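Local structure of cellulase CEL9M (Clostridium cellulolyticum, 1IA6) at residues Lys251-Trp256 with Lys299-Trp304; Asp12-Phe17 with Gly418-Leu423; Phe115-Gly120 with Val197-Ser202. The protein probably cleaves internal beta-1,4-glucosidic linkages of cellulose and related beta-glucans, as a family 9 endoglucanase. All blocks are in the same frame, centred on the assembly; numbering follows the deposited sequence.

Contact 1: residues Lys251-Trp256 with Lys299-Trp304; sequences KWTMCW and KWLSNW. With SO4 (sulfate ion), chain E.
In the (alpha/alpha) barrel of family 9 glycoside hydrolases, the loop before helix 260-271 meets the loop before helix 306-323, and an indole-leucine contact joins them. Leu301 CD2 lies 3.6 Å from the centroid of the Trp252 six-membered ring and 10° off its normal, a CH-pi contact over the face. With CG trans to the backbone N (chi1 -178°), Leu301 reaches forward to the indole, and Leu301 CD2 also touches Thr253 CG2 at 3.8 Å. Leu301 CD1, the other branch, lies 3.9 Å from the carbonyl O of Lys251. Ser302 adds its CB, 3.9 Å from Trp252 CH2, in an oblique approach. The hydroxyl of Thr253 is hydrogen-bonded to Glu313 OE1 of helix 306-323, whose Tyr309 also touches Leu301.

Further along both segments a sulfate ion, probably from the crystallisation liquor, sits between two more indoles. Arg308 NH2 also hydrogen-bonds to the sulfate, and Trp304 NE1 bonds to the predicted active-site residue Glu410. Trp304 CD1 comes within 3.2 Å of sulfate O3, whereas Trp256 NE1 donates to sulfate O2 at 3.0 Å with an N-H...O angle of 148°.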
loop_
_atom_site.group_PDB
_atom_site.type_symbol
_atom_site.label_atom_id
_atom_site.label_comp_id
_atom_site.label_asym_id
_atom_site.label_seq_id
_atom_site.Cartn_x
_atom_site.Cartn_y
_atom_site.Cartn_z
ATOM N N LYS A 251 19.075 -2.292 4.494
ATOM C CA LYS A 251 19.537 -2.059 3.130
ATOM C C LYS A 251 18.391 -2.215 2.131
ATOM O O LYS A 251 18.608 -2.236 0.918
ATOM C CB LYS A 251 20.646 -3.055 2.774
ATOM C CG LYS A 251 21.868 -2.987 3.674
ATOM C CD LYS A 251 22.857 -4.090 3.316
ATOM C CE LYS A 251 24.075 -4.060 4.222
ATOM N NZ LYS A 251 24.994 -5.197 3.938
ATOM N N TRP A 252 17.173 -2.329 2.649
ATOM C CA TRP A 252 15.998 -2.492 1.805
ATOM C C TRP A 252 15.234 -1.170 1.825
ATOM O O TRP A 252 15.835 -0.093 1.795
ATOM C CB TRP A 252 15.127 -3.628 2.361
ATOM C CG TRP A 252 14.262 -4.308 1.338
ATOM C CD1 TRP A 252 12.896 -4.372 1.326
ATOM C CD2 TRP A 252 14.707 -5.038 0.186
ATOM N NE1 TRP A 252 12.464 -5.094 0.240
ATOM C CE2 TRP A 252 13.555 -5.514 -0.477
ATOM C CE3 TRP A 252 15.970 -5.335 -0.351
ATOM C CZ2 TRP A 252 13.624 -6.273 -1.652
ATOM C CZ3 TRP A 252 16.038 -6.090 -1.518
ATOM C CH2 TRP A 252 14.873 -6.549 -2.155
ATOM N N THR A 253 13.910 -1.251 1.871
ATOM C CA THR A 253 13.089 -0.052 1.920
ATOM C C THR A 253 11.716 -0.408 2.472
ATOM O O THR A 253 11.451 -1.560 2.823
ATOM C CB THR A 253 12.931 0.595 0.518
ATOM O OG1 THR A 253 12.250 1.851 0.646
ATOM C CG2 THR A 253 12.136 -0.311 -0.411
ATOM N N MET A 254 10.850 0.589 2.561
ATOM C CA MET A 254 9.503 0.373 3.057
ATOM C C MET A 254 8.695 -0.474 2.076
ATOM O O MET A 254 8.615 -0.161 0.889
ATOM C CB MET A 254 8.802 1.718 3.258
ATOM C CG MET A 254 7.308 1.608 3.529
ATOM S SD MET A 254 6.570 3.233 3.800
ATOM C CE MET A 254 6.322 3.778 2.123
ATOM N N CYS A 255 8.105 -1.551 2.579
ATOM C CA CYS A 255 7.271 -2.421 1.757
ATOM C C CYS A 255 6.406 -3.265 2.687
ATOM O O CYS A 255 6.573 -3.214 3.908
ATOM C CB CYS A 255 8.123 -3.302 0.833
ATOM S SG CYS A 255 9.288 -4.407 1.644
ATOM N N TRP A 256 5.492 -4.041 2.118
ATOM C CA TRP A 256 4.583 -4.832 2.934
ATOM C C TRP A 256 5.232 -5.720 3.992
ATOM O O TRP A 256 4.630 -5.968 5.034
ATOM C CB TRP A 256 3.644 -5.675 2.051
ATOM C CG TRP A 256 4.329 -6.626 1.120
ATOM C CD1 TRP A 256 4.683 -6.391 -0.177
ATOM C CD2 TRP A 256 4.757 -7.959 1.418
ATOM N NE1 TRP A 256 5.307 -7.498 -0.706
ATOM C CE2 TRP A 256 5.367 -8.474 0.253
ATOM C CE3 TRP A 256 4.688 -8.770 2.561
ATOM C CZ2 TRP A 256 5.907 -9.766 0.196
ATOM C CZ3 TRP A 256 5.223 -10.053 2.505
ATOM C CH2 TRP A 256 5.825 -10.537 1.329
ATOM N N LYS A 299 16.711 4.252 -9.428
ATOM C CA LYS A 299 17.323 3.473 -8.356
ATOM C C LYS A 299 16.656 2.108 -8.471
ATOM O O LYS A 299 15.441 1.981 -8.299
ATOM C CB LYS A 299 17.028 4.103 -6.993
ATOM C CG LYS A 299 17.789 5.393 -6.741
ATOM C CD LYS A 299 19.279 5.118 -6.630
ATOM C CE LYS A 299 20.071 6.398 -6.431
ATOM N NZ LYS A 299 21.529 6.103 -6.324
ATOM N N TRP A 300 17.463 1.094 -8.764
ATOM C CA TRP A 300 16.992 -0.270 -8.983
ATOM C C TRP A 300 17.342 -1.167 -7.799
ATOM O O TRP A 300 18.471 -1.644 -7.693
ATOM C CB TRP A 300 17.664 -0.801 -10.257
ATOM C CG TRP A 300 16.958 -1.920 -10.953
ATOM C CD1 TRP A 300 15.987 -1.811 -11.905
ATOM C CD2 TRP A 300 17.197 -3.320 -10.782
ATOM N NE1 TRP A 300 15.608 -3.058 -12.340
ATOM C CE2 TRP A 300 16.335 -4.002 -11.666
ATOM C CE3 TRP A 300 18.057 -4.064 -9.965
ATOM C CZ2 TRP A 300 16.310 -5.396 -11.762
ATOM C CZ3 TRP A 300 18.031 -5.451 -10.058
ATOM C CH2 TRP A 300 17.162 -6.100 -10.952
ATOM N N LEU A 301 16.378 -1.408 -6.915
ATOM C CA LEU A 301 16.625 -2.238 -5.739
ATOM C C LEU A 301 16.605 -3.733 -6.044
ATOM O O LEU A 301 17.479 -4.480 -5.596
ATOM C CB LEU A 301 15.589 -1.936 -4.654
ATOM C CG LEU A 301 15.781 -2.705 -3.343
ATOM C CD1 LEU A 301 17.073 -2.240 -2.665
ATOM C CD2 LEU A 301 14.582 -2.468 -2.423
ATOM N N SER A 302 15.591 -4.164 -6.784
ATOM C CA SER A 302 15.441 -5.565 -7.152
ATOM C C SER A 302 14.628 -5.634 -8.443
ATOM O O SER A 302 14.187 -4.604 -8.955
ATOM C CB SER A 302 14.751 -6.340 -6.025
ATOM O OG SER A 302 14.880 -7.740 -6.216
ATOM N N ASN A 303 14.414 -6.841 -8.959
ATOM C CA ASN A 303 13.712 -7.009 -10.229
ATOM C C ASN A 303 12.189 -6.987 -10.225
ATOM O O ASN A 303 11.583 -6.599 -11.221
ATOM C CB ASN A 303 14.177 -8.301 -10.913
ATOM C CG ASN A 303 13.810 -9.539 -10.124
ATOM O OD1 ASN A 303 14.302 -9.750 -9.016
ATOM N ND2 ASN A 303 12.933 -10.364 -10.690
ATOM N N TRP A 304 11.563 -7.402 -9.128
ATOM C CA TRP A 304 10.107 -7.436 -9.080
ATOM C C TRP A 304 9.512 -6.201 -8.416
ATOM O O TRP A 304 9.843 -5.884 -7.276
ATOM C CB TRP A 304 9.640 -8.702 -8.356
ATOM C CG TRP A 304 8.272 -9.137 -8.776
ATOM C CD1 TRP A 304 7.079 -8.686 -8.291
ATOM C CD2 TRP A 304 7.955 -10.062 -9.824
ATOM N NE1 TRP A 304 6.038 -9.270 -8.975
ATOM C CE2 TRP A 304 6.548 -10.118 -9.921
ATOM C CE3 TRP A 304 8.726 -10.848 -10.694
ATOM C CZ2 TRP A 304 5.892 -10.930 -10.855
ATOM C CZ3 TRP A 304 8.075 -11.654 -11.621
ATOM C CH2 TRP A 304 6.671 -11.687 -11.693
HETATM S S SO4 E . 5.968 -8.857 -4.299
HETATM O O1 SO4 E . 5.035 -9.553 -5.211
HETATM O O2 SO4 E . 5.270 -7.728 -3.658
HETATM O O3 SO4 E . 7.124 -8.362 -5.076
HETATM O O4 SO4 E . 6.442 -9.809 -3.269
#

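Contact 2: residues Asp12-Phe17 with Gly418-Leu423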
loop_
_atom_site.group_PDB
_atom_site.type_symbol
_atom_site.label_atom_id
_atom_site.label_comp_id
_atom_site.label_asym_id
_atom_site.label_seq_id
_atom_site.Cartn_x
_atom_site.Cartn_y
_atom_site.Cartn_z
ATOM N N ASP A 12 -5.006 10.507 -10.529
ATOM C CA ASP A 12 -5.054 9.202 -11.176
ATOM C C ASP A 12 -4.640 8.068 -10.242
ATOM O O ASP A 12 -5.283 7.029 -10.224
ATOM C CB ASP A 12 -4.144 9.160 -12.407
ATOM C CG ASP A 12 -4.643 10.026 -13.547
ATOM O OD1 ASP A 12 -5.847 10.355 -13.587
ATOM O OD2 ASP A 12 -3.820 10.363 -14.422
ATOM N N SER A 13 -3.570 8.270 -9.475
ATOM C CA SER A 13 -3.068 7.233 -8.570
ATOM C C SER A 13 -4.082 6.843 -7.497
ATOM O O SER A 13 -4.082 5.711 -7.009
ATOM C CB SER A 13 -1.748 7.679 -7.923
ATOM O OG SER A 13 -1.934 8.777 -7.050
ATOM N N ILE A 14 -4.949 7.782 -7.133
ATOM C CA ILE A 14 -5.981 7.517 -6.133
ATOM C C ILE A 14 -7.147 6.790 -6.801
ATOM O O ILE A 14 -7.722 5.863 -6.236
ATOM C CB ILE A 14 -6.499 8.825 -5.515
ATOM C CG1 ILE A 14 -5.367 9.520 -4.755
ATOM C CG2 ILE A 14 -7.690 8.537 -4.600
ATOM C CD1 ILE A 14 -5.684 10.955 -4.367
ATOM N N ILE A 15 -7.485 7.222 -8.013
ATOM C CA ILE A 15 -8.573 6.624 -8.781
ATOM C C ILE A 15 -8.343 5.137 -9.045
ATOM O O ILE A 15 -9.292 4.350 -9.090
ATOM C CB ILE A 15 -8.751 7.369 -10.126
ATOM C CG1 ILE A 15 -9.567 8.643 -9.898
ATOM C CG2 ILE A 15 -9.403 6.465 -11.160
ATOM C CD1 ILE A 15 -9.531 9.616 -11.076
ATOM N N PHE A 16 -7.082 4.758 -9.218
ATOM C CA PHE A 16 -6.723 3.365 -9.469
ATOM C C PHE A 16 -7.427 2.376 -8.542
ATOM O O PHE A 16 -7.909 1.338 -8.984
ATOM C CB PHE A 16 -5.212 3.170 -9.313
ATOM C CG PHE A 16 -4.804 1.733 -9.161
ATOM C CD1 PHE A 16 -4.857 0.863 -10.243
ATOM C CD2 PHE A 16 -4.410 1.236 -7.919
ATOM C CE1 PHE A 16 -4.525 -0.480 -10.095
ATOM C CE2 PHE A 16 -4.078 -0.104 -7.761
ATOM C CZ PHE A 16 -4.135 -0.964 -8.849
ATOM N N PHE A 17 -7.477 2.696 -7.254
ATOM C CA PHE A 17 -8.085 1.796 -6.283
ATOM C C PHE A 17 -9.517 1.381 -6.594
ATOM O O PHE A 17 -9.949 0.303 -6.189
ATOM C CB PHE A 17 -7.958 2.403 -4.887
ATOM C CG PHE A 17 -6.537 2.453 -4.399
ATOM C CD1 PHE A 17 -5.933 1.318 -3.866
ATOM C CD2 PHE A 17 -5.776 3.607 -4.550
ATOM C CE1 PHE A 17 -4.590 1.329 -3.492
ATOM C CE2 PHE A 17 -4.433 3.629 -4.181
ATOM C CZ PHE A 17 -3.838 2.488 -3.652
ATOM N N GLY A 418 2.423 3.497 -2.148
ATOM C CA GLY A 418 3.594 4.349 -2.045
ATOM C C GLY A 418 3.622 5.458 -3.081
ATOM O O GLY A 418 4.189 6.524 -2.833
ATOM N N LEU A 419 3.018 5.211 -4.240
ATOM C CA LEU A 419 2.977 6.206 -5.308
ATOM C C LEU A 419 2.137 7.396 -4.876
ATOM O O LEU A 419 2.528 8.546 -5.070
ATOM C CB LEU A 419 2.389 5.608 -6.591
ATOM C CG LEU A 419 2.229 6.587 -7.764
ATOM C CD1 LEU A 419 3.599 7.108 -8.197
ATOM C CD2 LEU A 419 1.536 5.902 -8.921
ATOM N N VAL A 420 0.973 7.121 -4.297
ATOM C CA VAL A 420 0.109 8.202 -3.840
ATOM C C VAL A 420 0.878 9.091 -2.866
ATOM O O VAL A 420 0.850 10.316 -2.975
ATOM C CB VAL A 420 -1.151 7.661 -3.133
ATOM C CG1 VAL A 420 -1.965 8.818 -2.568
ATOM C CG2 VAL A 420 -1.993 6.861 -4.111
ATOM N N GLY A 421 1.573 8.464 -1.921
ATOM C CA GLY A 421 2.337 9.212 -0.937
ATOM C C GLY A 421 3.432 10.097 -1.511
ATOM O O GLY A 421 3.533 11.272 -1.155
ATOM N N VAL A 422 4.259 9.547 -2.398
ATOM C CA VAL A 422 5.339 10.334 -2.980
ATOM C C VAL A 422 4.800 11.475 -3.844
ATOM O O VAL A 422 5.362 12.570 -3.849
ATOM C CB VAL A 422 6.322 9.446 -3.810
ATOM C CG1 VAL A 422 5.687 9.001 -5.113
ATOM C CG2 VAL A 422 7.615 10.216 -4.068
ATOM N N LEU A 423 3.714 11.231 -4.572
ATOM C CA LEU A 423 3.132 12.283 -5.401
ATOM C C LEU A 423 2.578 13.402 -4.518
ATOM O O LEU A 423 2.696 14.584 -4.848
ATOM C CB LEU A 423 2.035 11.711 -6.302
ATOM C CG LEU A 423 2.557 10.894 -7.491
ATOM C CD1 LEU A 423 1.405 10.254 -8.247
ATOM C CD2 LEU A 423 3.357 11.810 -8.414
#
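Ser13, on helix 6-15, faces Val420, on helix 413-429, and their CA atoms, 5.8 Å apart, are the closest CA pair between the two segments. Traced outward, the Ser13 side chain begins at CB, which touches Leu419 CD2 at 3.9 Å and also lies against Val420 CG2. Ser13 OG, the tip, is 3.5 Å from Val420 CG2 and 3.8 Å from Leu423 CD1, so two methyl groups of helix 413-429 lie against the hydroxyl oxygen. The first torsion (chi1 67°) sets OG between the backbone N and the carbonyl carbon, where it hydrogen-bonds back to the carbonyl O of Leu10 in its own helix. This bond satisfies the buried hydroxyl at an otherwise apolar interface.

Val420 spreads its two branches over different neighbours. Val420 CG1 meets Ile14 CG1 at 4.1 Å, the side chains crossing at about a right angle. Val420 CG2 lies near the plane of the Phe17 ring, at its edge, 4.1 Å from Phe17 CE2. The Phe17 ring also has Phe16 CD2 over one face. Asn416 of helix 413-429 adds a polar tie, donating its ND2 to the carbonyl O of Ser13. Helix 91-107 adds Met94 against Val420 and Gln97 against Phe17. All six touching residues are buried, and the contact joins the first helix, 6-15, to the last, consistent with closure of the family 9 (alpha/alpha) barrel.

Contact 3: residues Phe115-Gly120 with Val197-Ser202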
loop_
_atom_site.group_PDB
_atom_site.type_symbol
_atom_site.label_atom_id
_atom_site.label_comp_id
_atom_site.label_asym_id
_atom_site.label_seq_id
_atom_site.Cartn_x
_atom_site.Cartn_y
_atom_site.Cartn_z
ATOM N N PHE A 115 -9.847 -11.900 14.236
ATOM C CA PHE A 115 -9.668 -11.075 13.050
ATOM C C PHE A 115 -9.416 -11.941 11.828
ATOM O O PHE A 115 -8.388 -12.617 11.742
ATOM C CB PHE A 115 -8.492 -10.113 13.213
ATOM C CG PHE A 115 -8.341 -9.158 12.064
ATOM C CD1 PHE A 115 -9.297 -8.172 11.839
ATOM C CD2 PHE A 115 -7.264 -9.260 11.190
ATOM C CE1 PHE A 115 -9.184 -7.301 10.753
ATOM C CE2 PHE A 115 -7.142 -8.393 10.100
ATOM C CZ PHE A 115 -8.103 -7.413 9.882
ATOM N N TYR A 116 -10.364 -11.923 10.892
ATOM C CA TYR A 116 -10.247 -12.678 9.648
ATOM C C TYR A 116 -9.385 -11.835 8.727
ATOM O O TYR A 116 -9.623 -10.630 8.598
ATOM C CB TYR A 116 -11.629 -12.885 9.037
ATOM C CG TYR A 116 -12.458 -13.892 9.796
ATOM C CD1 TYR A 116 -12.279 -15.258 9.592
ATOM C CD2 TYR A 116 -13.387 -13.480 10.751
ATOM C CE1 TYR A 116 -13.005 -16.197 10.320
ATOM C CE2 TYR A 116 -14.119 -14.414 11.487
ATOM C CZ TYR A 116 -13.921 -15.769 11.263
ATOM O OH TYR A 116 -14.633 -16.702 11.982
ATOM N N TYR A 117 -8.392 -12.444 8.081
ATOM C CA TYR A 117 -7.519 -11.650 7.223
ATOM C C TYR A 117 -7.234 -12.133 5.807
ATOM O O TYR A 117 -6.423 -11.535 5.103
ATOM C CB TYR A 117 -6.209 -11.348 7.959
ATOM C CG TYR A 117 -5.355 -12.542 8.323
ATOM C CD1 TYR A 117 -4.563 -13.176 7.367
ATOM C CD2 TYR A 117 -5.284 -12.994 9.644
ATOM C CE1 TYR A 117 -3.710 -14.227 7.719
ATOM C CE2 TYR A 117 -4.441 -14.040 10.006
ATOM C CZ TYR A 117 -3.653 -14.649 9.041
ATOM O OH TYR A 117 -2.798 -15.662 9.403
ATOM N N GLN A 118 -7.876 -13.213 5.380
ATOM C CA GLN A 118 -7.699 -13.654 4.004
ATOM C C GLN A 118 -8.957 -14.312 3.486
ATOM O O GLN A 118 -9.477 -15.252 4.087
ATOM C CB GLN A 118 -6.518 -14.617 3.811
ATOM C CG GLN A 118 -6.304 -14.893 2.302
ATOM C CD GLN A 118 -5.070 -15.712 1.966
ATOM O OE1 GLN A 118 -3.991 -15.495 2.516
ATOM N NE2 GLN A 118 -5.224 -16.648 1.032
ATOM N N VAL A 119 -9.458 -13.784 2.378
ATOM C CA VAL A 119 -10.643 -14.322 1.732
ATOM C C VAL A 119 -10.194 -14.748 0.346
ATOM O O VAL A 119 -9.682 -13.930 -0.423
ATOM C CB VAL A 119 -11.751 -13.263 1.613
ATOM C CG1 VAL A 119 -12.899 -13.791 0.753
ATOM C CG2 VAL A 119 -12.255 -12.901 3.001
ATOM N N GLY A 120 -10.378 -16.029 0.044
ATOM C CA GLY A 120 -9.966 -16.569 -1.239
ATOM C C GLY A 120 -8.727 -17.430 -1.071
ATOM O O GLY A 120 -8.008 -17.320 -0.075
ATOM N N VAL A 197 4.452 -14.122 12.763
ATOM C CA VAL A 197 3.916 -13.560 11.525
ATOM C C VAL A 197 2.669 -14.308 11.062
ATOM O O VAL A 197 2.497 -15.493 11.357
ATOM C CB VAL A 197 4.958 -13.585 10.377
ATOM C CG1 VAL A 197 6.157 -12.725 10.747
ATOM C CG2 VAL A 197 5.385 -15.019 10.083
ATOM N N GLY A 198 1.800 -13.605 10.339
ATOM C CA GLY A 198 0.578 -14.205 9.835
ATOM C C GLY A 198 0.837 -15.041 8.594
ATOM O O GLY A 198 1.965 -15.099 8.105
ATOM N N ASN A 199 -0.208 -15.685 8.082
ATOM C CA ASN A 199 -0.089 -16.536 6.901
ATOM C C ASN A 199 -0.483 -15.806 5.618
ATOM O O ASN A 199 -1.465 -15.067 5.591
ATOM C CB ASN A 199 -0.977 -17.776 7.053
ATOM C CG ASN A 199 -0.601 -18.627 8.255
ATOM O OD1 ASN A 199 0.514 -19.140 8.340
ATOM N ND2 ASN A 199 -1.536 -18.780 9.190
ATOM N N GLY A 200 0.285 -16.030 4.558
ATOM C CA GLY A 200 -0.008 -15.410 3.277
ATOM C C GLY A 200 0.263 -16.391 2.151
ATOM O O GLY A 200 0.496 -15.996 1.004
ATOM N N GLN A 201 0.210 -17.679 2.481
ATOM C CA GLN A 201 0.482 -18.736 1.519
ATOM C C GLN A 201 1.877 -18.487 0.951
ATOM O O GLN A 201 2.720 -17.904 1.629
ATOM C CB GLN A 201 -0.575 -18.741 0.408
ATOM C CG GLN A 201 -1.993 -19.006 0.924
ATOM C CD GLN A 201 -2.982 -19.311 -0.191
ATOM O OE1 GLN A 201 -3.587 -18.408 -0.773
ATOM N NE2 GLN A 201 -3.139 -20.593 -0.503
ATOM N N SER A 202 2.137 -18.913 -0.279
ATOM C CA SER A 202 3.460 -18.698 -0.857
ATOM C C SER A 202 3.529 -17.349 -1.567
ATOM O O SER A 202 4.580 -16.953 -2.072
ATOM C CB SER A 202 3.794 -19.819 -1.845
ATOM O OG SER A 202 2.888 -19.821 -2.935
HETATM O O HOH W 1 -3.091 -13.465 4.044
#
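The Tyr117 ring presents its edge to the loop 197-202: the carbonyl O of Asn199 lies near the ring plane, 3.2 Å from CE1, and a water molecule also lies in that plane. Gly198 CA approaches the phenol obliquely, and the ring and the Asn199 amide are turned 30° from each other. Tyr143 and Ile154 also touch the Tyr117 side chain. At the tip, Asn199 N donates to Tyr117 OH at 2.9 Å, an almost straight bond (N-H...O 172°).

Gln118 works through its terminal amide, which its extended chain carries across to the loop. Gln118 NE2 has two acceptors, both close to the amide plane: the carbonyl O of Gly120 at 3.1 Å in its own segment, and Gln201 OE1 at 3.0 Å. The two glutamine amide planes are turned 46° from each other. Gln118 NE2 reaches Gln201 OE1 from above its carbonyl plane, not along a lone pair. At Gln118 OE1, the water donates at 2.7 Å, and it also donates to the carbonyl O of Asn199 at 2.8 Å.

Gln201 is held in turn by Glu121 through NE2 and by the backbone N of Gly122 through OE1. Strand 115-119, the middle strand of a small antiparallel sheet, is thus tied to the loop after helix 174-193 by directional polar bonds rather than apolar packing, and both ends of the amide of the buried Gln118 are satisfied.

Contact 2 belongs to the buried helical core, contact 1 to the surface, and contact 3, partly buried, lies between these extremes. Only contact 2 pairs helix with helix; contact 1 joins two loops and contact 3 a strand to a loop, so no two contacts hold the same elements. Their chemistry differs accordingly: contact 2 relies on aliphatic and aromatic packing round one serine, contact 1 on a methyl-indole contact with a sulfate nearby, and contact 3 on amide and phenol hydrogen bonds with a bridging water. Along the chain, contacts 3 and 1 follow one another within the span that contact 2 brings together. Their centres are about 18 to 25 Å apart, and none touches another.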